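Local coordinates for putative alpha-galactosidase/melibiase (Bacteroides fragilis, PDB 4OGZ), which probably hydrolyses terminal, non-reducing alpha-D-galactose residues from alpha-D-galactosides such as galactose oligosaccharides, galactomannans and galactolipids, at residues I41-N47 with K72-E78; A7-G11 with E128-L134; S412-L418 with E466-C472. One frame throughout, in Å; residues are numbered along the deposited sequence.

Contact 1: residues I41-N47 with K72-E78; sequences IKWHAEN and KVMLKAE
Ala77 CB approaches the Trp43 indole obliquely, 4.0 Å from Trp43 CD1 and just as near to NE1. One face of that indole is taken by Ile41 from its own strand, whose CG2 sits over the ring centre, 3.5 Å above the plane. The same methyl touches Ala77 CB at 4.1 Å, so ring, methyl and alanine close into one apolar cluster. With CG anti to its carbonyl carbon (chi1 -76°), Trp43 reaches strand 28-36, where Thr35 OG1 accepts from its NE1 and fixes the ring's rotation. On the reverse of the sheet, the His44 imidazole has Lys76 O at its edge, near the ring plane. The Glu78 carboxylate crosses this ring steeply, the two planes 70° apart, and brings OE1 to 3.7 Å from His44 NE2, a loose polar approach. Glu78 OE2 makes a long salt bridge with NZ of Lys76.

Further along, Ala45 CB faces two neighbouring branches of the partner strand, Leu75 CD2 at 3.9 Å and Val73 CG1 at 4.1 Å. Beneath the side chains run six backbone hydrogen bonds, two each for Lys42-Glu78, His44-Lys76 and Glu46-Met74. Where this ladder stops, the Asn47 amide carries on: its ND2 donates to Lys72 O at 3.0 Å, almost straight at 173°, with the acceptor close to the amide plane.

Strand 42-46 is an edge strand of its sheet, and 69-79 is held on its other side by 82-92. The face with Trp43, Ala45 and Ala77 turns toward strands 28-36 and 52-55 of the second sheet, while the face with His44, Lys76 and Glu78 is more polar, as in the beta sandwich of an Ig-like domain.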
# COMPACT_ATOMS: atom_id res chain seq x y z
N ILE A 41 -21.04 10.29 -11.95
CA ILE A 41 -19.90 10.91 -12.58
C ILE A 41 -19.69 10.30 -13.96
O ILE A 41 -19.93 9.13 -14.16
CB ILE A 41 -18.66 10.72 -11.69
CG1 ILE A 41 -18.75 11.70 -10.53
CG2 ILE A 41 -17.36 10.93 -12.46
CD1 ILE A 41 -17.63 11.60 -9.53
N LYS A 42 -19.23 11.11 -14.90
CA LYS A 42 -18.80 10.64 -16.20
C LYS A 42 -17.35 11.08 -16.46
O LYS A 42 -16.99 12.22 -16.17
CB LYS A 42 -19.68 11.22 -17.31
CG LYS A 42 -19.95 10.28 -18.47
CD LYS A 42 -20.57 11.03 -19.63
CE LYS A 42 -20.59 10.17 -20.89
NZ LYS A 42 -21.67 10.55 -21.84
N TRP A 43 -16.57 10.19 -17.04
CA TRP A 43 -15.16 10.43 -17.22
C TRP A 43 -14.83 10.59 -18.70
O TRP A 43 -15.52 10.06 -19.57
CB TRP A 43 -14.35 9.27 -16.69
CG TRP A 43 -14.23 9.18 -15.25
CD1 TRP A 43 -13.24 9.68 -14.48
CD2 TRP A 43 -15.12 8.49 -14.36
NE1 TRP A 43 -13.46 9.35 -13.15
CE2 TRP A 43 -14.61 8.61 -13.07
CE3 TRP A 43 -16.29 7.76 -14.54
CZ2 TRP A 43 -15.23 8.02 -11.93
CZ3 TRP A 43 -16.92 7.19 -13.42
CH2 TRP A 43 -16.38 7.32 -12.15
N HIS A 44 -13.77 11.34 -18.96
CA HIS A 44 -13.26 11.48 -20.31
C HIS A 44 -11.76 11.41 -20.26
O HIS A 44 -11.14 11.77 -19.25
CB HIS A 44 -13.74 12.80 -20.97
CG HIS A 44 -15.22 12.91 -21.02
ND1 HIS A 44 -15.96 12.50 -22.12
CD2 HIS A 44 -16.12 13.29 -20.08
CE1 HIS A 44 -17.25 12.68 -21.86
NE2 HIS A 44 -17.37 13.16 -20.63
N ALA A 45 -11.19 10.90 -21.34
CA ALA A 45 -9.76 10.82 -21.45
C ALA A 45 -9.37 11.31 -22.82
O ALA A 45 -9.97 10.92 -23.79
CB ALA A 45 -9.30 9.40 -21.24
N GLU A 46 -8.38 12.18 -22.88
CA GLU A 46 -7.81 12.60 -24.15
C GLU A 46 -6.38 12.09 -24.16
O GLU A 46 -5.67 12.07 -23.14
CB GLU A 46 -7.95 14.12 -24.32
CG GLU A 46 -7.21 14.74 -25.50
CD GLU A 46 -7.71 14.29 -26.88
OE1 GLU A 46 -8.65 13.47 -26.94
OE2 GLU A 46 -7.18 14.77 -27.91
N ASN A 47 -5.97 11.57 -25.30
CA ASN A 47 -4.59 11.12 -25.47
C ASN A 47 -4.22 9.78 -24.80
O ASN A 47 -3.07 9.57 -24.43
CB ASN A 47 -3.63 12.19 -24.92
CG ASN A 47 -2.45 12.37 -25.82
OD1 ASN A 47 -2.61 12.42 -27.03
ND2 ASN A 47 -1.24 12.39 -25.24
N LYS A 72 1.15 10.79 -21.47
CA LYS A 72 0.49 11.77 -20.63
C LYS A 72 -0.94 11.93 -21.15
O LYS A 72 -1.19 12.41 -22.27
CB LYS A 72 1.30 13.09 -20.62
CG LYS A 72 2.69 12.96 -20.00
CD LYS A 72 3.63 14.14 -20.31
CE LYS A 72 5.06 13.69 -20.62
NZ LYS A 72 6.12 14.71 -20.33
N VAL A 73 -1.87 11.48 -20.33
CA VAL A 73 -3.27 11.42 -20.65
C VAL A 73 -3.98 12.50 -19.86
O VAL A 73 -3.72 12.65 -18.65
CB VAL A 73 -3.83 10.03 -20.24
CG1 VAL A 73 -5.33 9.93 -20.52
CG2 VAL A 73 -3.04 8.90 -20.92
N MSE A 74 -4.94 13.19 -20.47
CA MSE A 74 -5.70 14.21 -19.75
C MSE A 74 -7.03 13.62 -19.42
O MSE A 74 -7.73 13.19 -20.31
CB MSE A 74 -5.85 15.52 -20.53
CG MSE A 74 -4.48 16.19 -20.67
SE MSE A 74 -3.68 16.90 -18.98
CE MSE A 74 -5.32 17.39 -18.03
N LEU A 75 -7.34 13.56 -18.12
CA LEU A 75 -8.60 13.03 -17.63
C LEU A 75 -9.51 14.17 -17.19
O LEU A 75 -9.07 15.19 -16.65
CB LEU A 75 -8.38 12.08 -16.46
CG LEU A 75 -7.38 10.93 -16.63
CD1 LEU A 75 -7.22 10.18 -15.32
CD2 LEU A 75 -7.81 9.99 -17.73
N LYS A 76 -10.79 13.98 -17.46
CA LYS A 76 -11.79 14.88 -16.98
C LYS A 76 -12.90 14.06 -16.33
O LYS A 76 -13.29 13.03 -16.86
CB LYS A 76 -12.32 15.73 -18.14
CG LYS A 76 -13.11 16.95 -17.69
CD LYS A 76 -13.21 18.03 -18.76
CE LYS A 76 -13.63 19.34 -18.11
NZ LYS A 76 -13.96 20.42 -19.09
N ALA A 77 -13.36 14.50 -15.17
CA ALA A 77 -14.52 13.92 -14.52
C ALA A 77 -15.58 14.99 -14.34
O ALA A 77 -15.27 16.12 -13.95
CB ALA A 77 -14.14 13.32 -13.18
N GLU A 78 -16.83 14.65 -14.62
CA GLU A 78 -17.90 15.65 -14.57
C GLU A 78 -19.09 15.11 -13.82
O GLU A 78 -19.39 13.91 -13.90
CB GLU A 78 -18.31 16.10 -16.00
CG GLU A 78 -17.14 16.21 -16.97
CD GLU A 78 -17.48 16.88 -18.30
OE1 GLU A 78 -18.36 16.36 -19.01
OE2 GLU A 78 -16.83 17.90 -18.65

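Contact 2: residues A7-G11 with E128-L134; sequences AIFEG and ENGMRDL
Phe9 and Asp133 meet edge-on: Asp133 OD2 lies in the plane of the Phe9 ring, 3.3 Å from CE1, with the carboxylate turned 87° to it. At the other side of the ring tip, Glu128 O comes obliquely to 3.3 Å from Phe9 CE2, and Gly130 N is 3.7 Å from CZ. Beside this, Ile8 sends CD1 to 4.0 Å from Leu134 CD1 and sets CG2 at 4.1 Å from Gly130 CA. That same CG2 also covers one face of the Phe9 ring near its rim, tying the two hydrophobic side chains together.

A type I turn from Ala7 to Glu10 presents Ile8 and Phe9 side by side. Opposite them, Gly130 leaves helix 116-128 with positive phi, and an Asx turn, Asn129 OD1 accepting from Met131 N, shapes the chain beyond. Asp133 is fixed by its other oxygen: OD1 receives Tyr32 OH, Thr35 N and a salt bridge from Arg39, all in the Ig-like domain.

No hydrogen bond crosses between 7-11 and 128-134. Carboxylate and carbonyl oxygens gather instead around the C-H groups of the ring, a weakly polar fit that probably supplements the apolar packing.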
# COMPACT_ATOMS: atom_id res chain seq x y z
N ALA A 7 -18.74 12.38 2.66
CA ALA A 7 -18.06 13.62 2.16
C ALA A 7 -17.33 13.34 0.85
O ALA A 7 -17.29 14.18 -0.02
CB ALA A 7 -17.09 14.17 3.19
N ILE A 8 -16.79 12.13 0.72
CA ILE A 8 -16.13 11.66 -0.50
C ILE A 8 -17.06 11.67 -1.73
O ILE A 8 -16.61 11.84 -2.87
CB ILE A 8 -15.56 10.22 -0.30
CG1 ILE A 8 -14.53 10.16 0.83
CG2 ILE A 8 -14.94 9.69 -1.57
CD1 ILE A 8 -13.23 10.87 0.55
N PHE A 9 -18.34 11.49 -1.49
CA PHE A 9 -19.34 11.45 -2.54
C PHE A 9 -20.24 12.67 -2.55
O PHE A 9 -21.43 12.59 -2.86
CB PHE A 9 -20.17 10.16 -2.39
CG PHE A 9 -19.34 8.92 -2.43
CD1 PHE A 9 -18.53 8.67 -3.52
CD2 PHE A 9 -19.35 8.01 -1.38
CE1 PHE A 9 -17.77 7.54 -3.58
CE2 PHE A 9 -18.59 6.86 -1.44
CZ PHE A 9 -17.79 6.63 -2.54
N GLU A 10 -19.66 13.82 -2.24
CA GLU A 10 -20.36 15.08 -2.36
C GLU A 10 -19.49 16.04 -3.12
O GLU A 10 -18.27 15.87 -3.16
CB GLU A 10 -20.68 15.61 -0.99
CG GLU A 10 -21.85 14.85 -0.42
CD GLU A 10 -22.25 15.41 0.90
OE1 GLU A 10 -21.41 15.34 1.82
OE2 GLU A 10 -23.39 15.95 0.98
N GLY A 11 -20.11 17.03 -3.75
CA GLY A 11 -19.36 18.13 -4.34
C GLY A 11 -18.92 17.91 -5.76
O GLY A 11 -19.26 16.93 -6.39
N GLU A 128 -17.98 1.20 -2.29
CA GLU A 128 -19.05 1.98 -1.75
C GLU A 128 -18.64 2.89 -0.60
O GLU A 128 -19.36 3.82 -0.28
CB GLU A 128 -20.16 1.03 -1.23
CG GLU A 128 -20.91 0.28 -2.34
CD GLU A 128 -21.66 -0.94 -1.83
OE1 GLU A 128 -22.03 -0.98 -0.63
OE2 GLU A 128 -21.86 -1.88 -2.64
N ASN A 129 -17.47 2.66 0.01
CA ASN A 129 -17.16 3.36 1.26
C ASN A 129 -16.15 4.48 1.12
O ASN A 129 -15.78 5.06 2.13
CB ASN A 129 -16.69 2.38 2.35
CG ASN A 129 -15.33 1.76 2.07
OD1 ASN A 129 -14.57 2.21 1.22
ND2 ASN A 129 -15.01 0.71 2.81
N GLY A 130 -15.70 4.77 -0.12
CA GLY A 130 -14.72 5.80 -0.30
C GLY A 130 -13.31 5.36 -0.61
O GLY A 130 -12.56 6.12 -1.23
N MSE A 131 -12.93 4.14 -0.21
CA MSE A 131 -11.51 3.71 -0.31
C MSE A 131 -11.06 3.59 -1.75
O MSE A 131 -9.95 4.03 -2.09
CB MSE A 131 -11.22 2.41 0.45
CG MSE A 131 -11.45 2.63 1.96
SE MSE A 131 -11.18 0.92 2.89
CE MSE A 131 -9.38 0.42 2.28
N ARG A 132 -11.90 3.01 -2.62
CA ARG A 132 -11.52 2.92 -4.03
C ARG A 132 -11.27 4.29 -4.63
O ARG A 132 -10.38 4.48 -5.49
CB ARG A 132 -12.57 2.19 -4.86
CG ARG A 132 -12.15 1.88 -6.28
CD ARG A 132 -13.14 1.05 -7.05
NE ARG A 132 -14.35 1.80 -7.38
CZ ARG A 132 -15.12 1.59 -8.43
NH1 ARG A 132 -14.86 0.62 -9.30
NH2 ARG A 132 -16.19 2.33 -8.60
N ASP A 133 -12.05 5.26 -4.18
CA ASP A 133 -11.88 6.62 -4.75
C ASP A 133 -10.73 7.43 -4.15
O ASP A 133 -10.43 8.53 -4.63
CB ASP A 133 -13.23 7.36 -4.67
CG ASP A 133 -14.21 6.80 -5.65
OD1 ASP A 133 -13.88 6.86 -6.86
OD2 ASP A 133 -15.27 6.24 -5.25
N LEU A 134 -10.06 6.84 -3.15
CA LEU A 134 -8.80 7.35 -2.63
C LEU A 134 -7.60 6.52 -3.01
O LEU A 134 -6.46 6.81 -2.59
CB LEU A 134 -8.90 7.47 -1.10
CG LEU A 134 -9.94 8.49 -0.66
CD1 LEU A 134 -9.92 8.63 0.85
CD2 LEU A 134 -9.71 9.87 -1.28

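Contact 3: residues S412-L418 with E466-C472; sequences SKAIACL and ECKVFIC
Leu418 CD1 reaches across to the Cys467 side chain, 3.8 Å from CB, its chi1 of 177° setting CG anti to the backbone N. Next to it, the small Ala416 leaves room for two larger neighbours of the partner strand: Cys467 SG lies 3.9 Å from Ala416 CB, and Val469 CG2 comes alongside it to 4.0 Å from the same methyl. Beyond Ala414, the ridge is continued by Ile471, whose CG2 lies 3.7 Å from Ser412 OG; that hydroxyl is hydrogen-bonded to Asp410. Helices pack onto this relief: Leu350 of helix 341-353 meets Cys467, and Ile383 of helix 378-384 meets Ala414, Val469 and Ile471.

The two strands are central members of the antiparallel sheet in the C-terminal beta-sandwich domain, joined by paired backbone hydrogen bonds at Lys413-Cys472, Ile415-Phe470 and Cys417-Lys468. Strand 401-407 flanks 413-419 on its far side, and 442-444 flanks 467-472.

On the reverse face the bumps are sulfur and ring. Cys472 SG abuts Ile415 CG1 at 4.0 Å, and Leu437 touches both residues. Cys417 SG lies near the plane of the Phe470 ring, at its edge, 4.4 Å from CE2. Trp458 of strand 458-462 packs edge-to-face with that phenyl, and Val460 adds a further contact. Toward the end of this face, in one of two Lys468 conformers, NZ bridges back to OE2 of Glu466, just before the strand, at 2.9 Å, meeting the oxygen from above the carboxylate plane; Glu466 OE1 accepts from Ala463 N.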
# COMPACT_ATOMS: atom_id res chain seq x y z
N SER A 412 7.32 21.83 -1.94
CA SER A 412 7.03 21.86 -0.50
C SER A 412 7.64 20.65 0.22
O SER A 412 8.15 19.74 -0.42
CB SER A 412 5.53 21.91 -0.25
OG SER A 412 4.88 20.71 -0.66
N LYS A 413 7.57 20.68 1.55
CA LYS A 413 7.96 19.58 2.39
C LYS A 413 6.87 19.23 3.37
O LYS A 413 6.26 20.12 3.96
CB LYS A 413 9.22 19.92 3.19
CG LYS A 413 10.43 20.18 2.31
CD LYS A 413 11.64 20.44 3.18
CE LYS A 413 12.67 21.27 2.44
NZ LYS A 413 13.22 20.55 1.28
N ALA A 414 6.62 17.93 3.54
CA ALA A 414 5.80 17.44 4.66
C ALA A 414 6.67 17.22 5.87
O ALA A 414 7.73 16.69 5.78
CB ALA A 414 5.11 16.15 4.29
N ILE A 415 6.17 17.65 7.02
CA ILE A 415 6.86 17.53 8.27
C ILE A 415 5.97 16.82 9.23
O ILE A 415 4.82 17.24 9.43
CB ILE A 415 7.19 18.92 8.85
CG1 ILE A 415 8.22 19.63 7.99
CG2 ILE A 415 7.70 18.79 10.28
CD1 ILE A 415 9.62 19.03 8.05
N ALA A 416 6.49 15.77 9.85
CA ALA A 416 5.73 15.09 10.85
C ALA A 416 6.47 15.18 12.16
O ALA A 416 7.64 14.83 12.25
CB ALA A 416 5.46 13.61 10.44
N CYS A 417 5.74 15.62 13.19
CA CYS A 417 6.22 15.68 14.54
C CYS A 417 5.49 14.61 15.31
O CYS A 417 4.25 14.68 15.46
CB CYS A 417 5.90 17.04 15.13
SG CYS A 417 6.70 18.43 14.27
N LEU A 418 6.23 13.65 15.84
CA LEU A 418 5.62 12.49 16.55
C LEU A 418 6.04 12.44 17.98
O LEU A 418 7.23 12.59 18.27
CB LEU A 418 6.07 11.22 15.87
CG LEU A 418 5.68 9.85 16.41
CD1 LEU A 418 4.19 9.65 16.24
CD2 LEU A 418 6.46 8.78 15.69
N GLU A 466 0.56 11.38 19.85
CA GLU A 466 0.00 12.19 18.80
C GLU A 466 1.09 12.47 17.76
O GLU A 466 2.28 12.62 18.07
CB GLU A 466 -0.56 13.52 19.32
CG GLU A 466 -1.22 14.38 18.24
CD GLU A 466 -1.77 15.72 18.73
OE1 GLU A 466 -1.60 16.10 19.92
OE2 GLU A 466 -2.37 16.41 17.89
N CYS A 467 0.66 12.50 16.51
CA CYS A 467 1.50 12.96 15.44
C CYS A 467 0.80 14.16 14.85
O CYS A 467 -0.40 14.13 14.70
CB CYS A 467 1.68 11.87 14.39
SG CYS A 467 2.91 12.32 13.12
N LYS A 468 1.54 15.22 14.54
CA LYS A 468 1.00 16.30 13.74
C LYS A 468 1.77 16.31 12.42
O LYS A 468 3.00 16.08 12.41
CB LYS A 468 1.09 17.64 14.48
CG LYS A 468 -0.00 17.82 15.53
CD LYS A 468 0.01 19.21 16.16
CE LYS A 468 -1.34 19.66 16.71
NZ LYS A 468 -1.53 19.19 18.11
N VAL A 469 1.05 16.52 11.32
CA VAL A 469 1.66 16.54 9.99
C VAL A 469 1.35 17.87 9.33
O VAL A 469 0.18 18.30 9.26
CB VAL A 469 1.15 15.39 9.10
CG1 VAL A 469 1.76 15.47 7.70
CG2 VAL A 469 1.50 14.04 9.71
N PHE A 470 2.41 18.55 8.89
CA PHE A 470 2.28 19.85 8.29
C PHE A 470 2.87 19.81 6.93
O PHE A 470 3.94 19.24 6.77
CB PHE A 470 3.04 20.93 9.08
CG PHE A 470 2.64 21.02 10.52
CD1 PHE A 470 1.44 21.59 10.89
CD2 PHE A 470 3.47 20.50 11.51
CE1 PHE A 470 1.09 21.69 12.21
CE2 PHE A 470 3.12 20.61 12.84
CZ PHE A 470 1.92 21.20 13.19
N ILE A 471 2.25 20.49 5.97
CA ILE A 471 2.90 20.75 4.68
C ILE A 471 3.37 22.20 4.62
O ILE A 471 2.60 23.12 4.82
CB ILE A 471 1.95 20.41 3.54
CG1 ILE A 471 1.76 18.89 3.52
CG2 ILE A 471 2.50 20.90 2.21
CD1 ILE A 471 0.76 18.42 2.50
N CYS A 472 4.65 22.39 4.29
CA CYS A 472 5.38 23.63 4.57
C CYS A 472 6.02 24.12 3.32
O CYS A 472 6.80 23.42 2.69
CB CYS A 472 6.48 23.37 5.60
SG CYS A 472 5.83 22.81 7.23

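In the fold
Contacts 1 and 3 are both antiparallel strand pairs, yet they differ in place and chemistry. Contact 1 joins an edge strand of the N-terminal Ig-like domain to its neighbour, and one of its faces is largely polar and exposed; contact 3 lies inside the C-terminal sheet, mostly buried, with helices packed on one face and strand 458-462 on the other. Contact 2 uses loops instead: it links the N-terminal segment to the end of a helix in the alpha-galactosidase domain, without a backbone ladder. Its nearest atoms are about 5 Å from those of contact 1, and both draw on Tyr32 and Thr35; contact 3 is about 14 Å from contact 2 by nearest atoms.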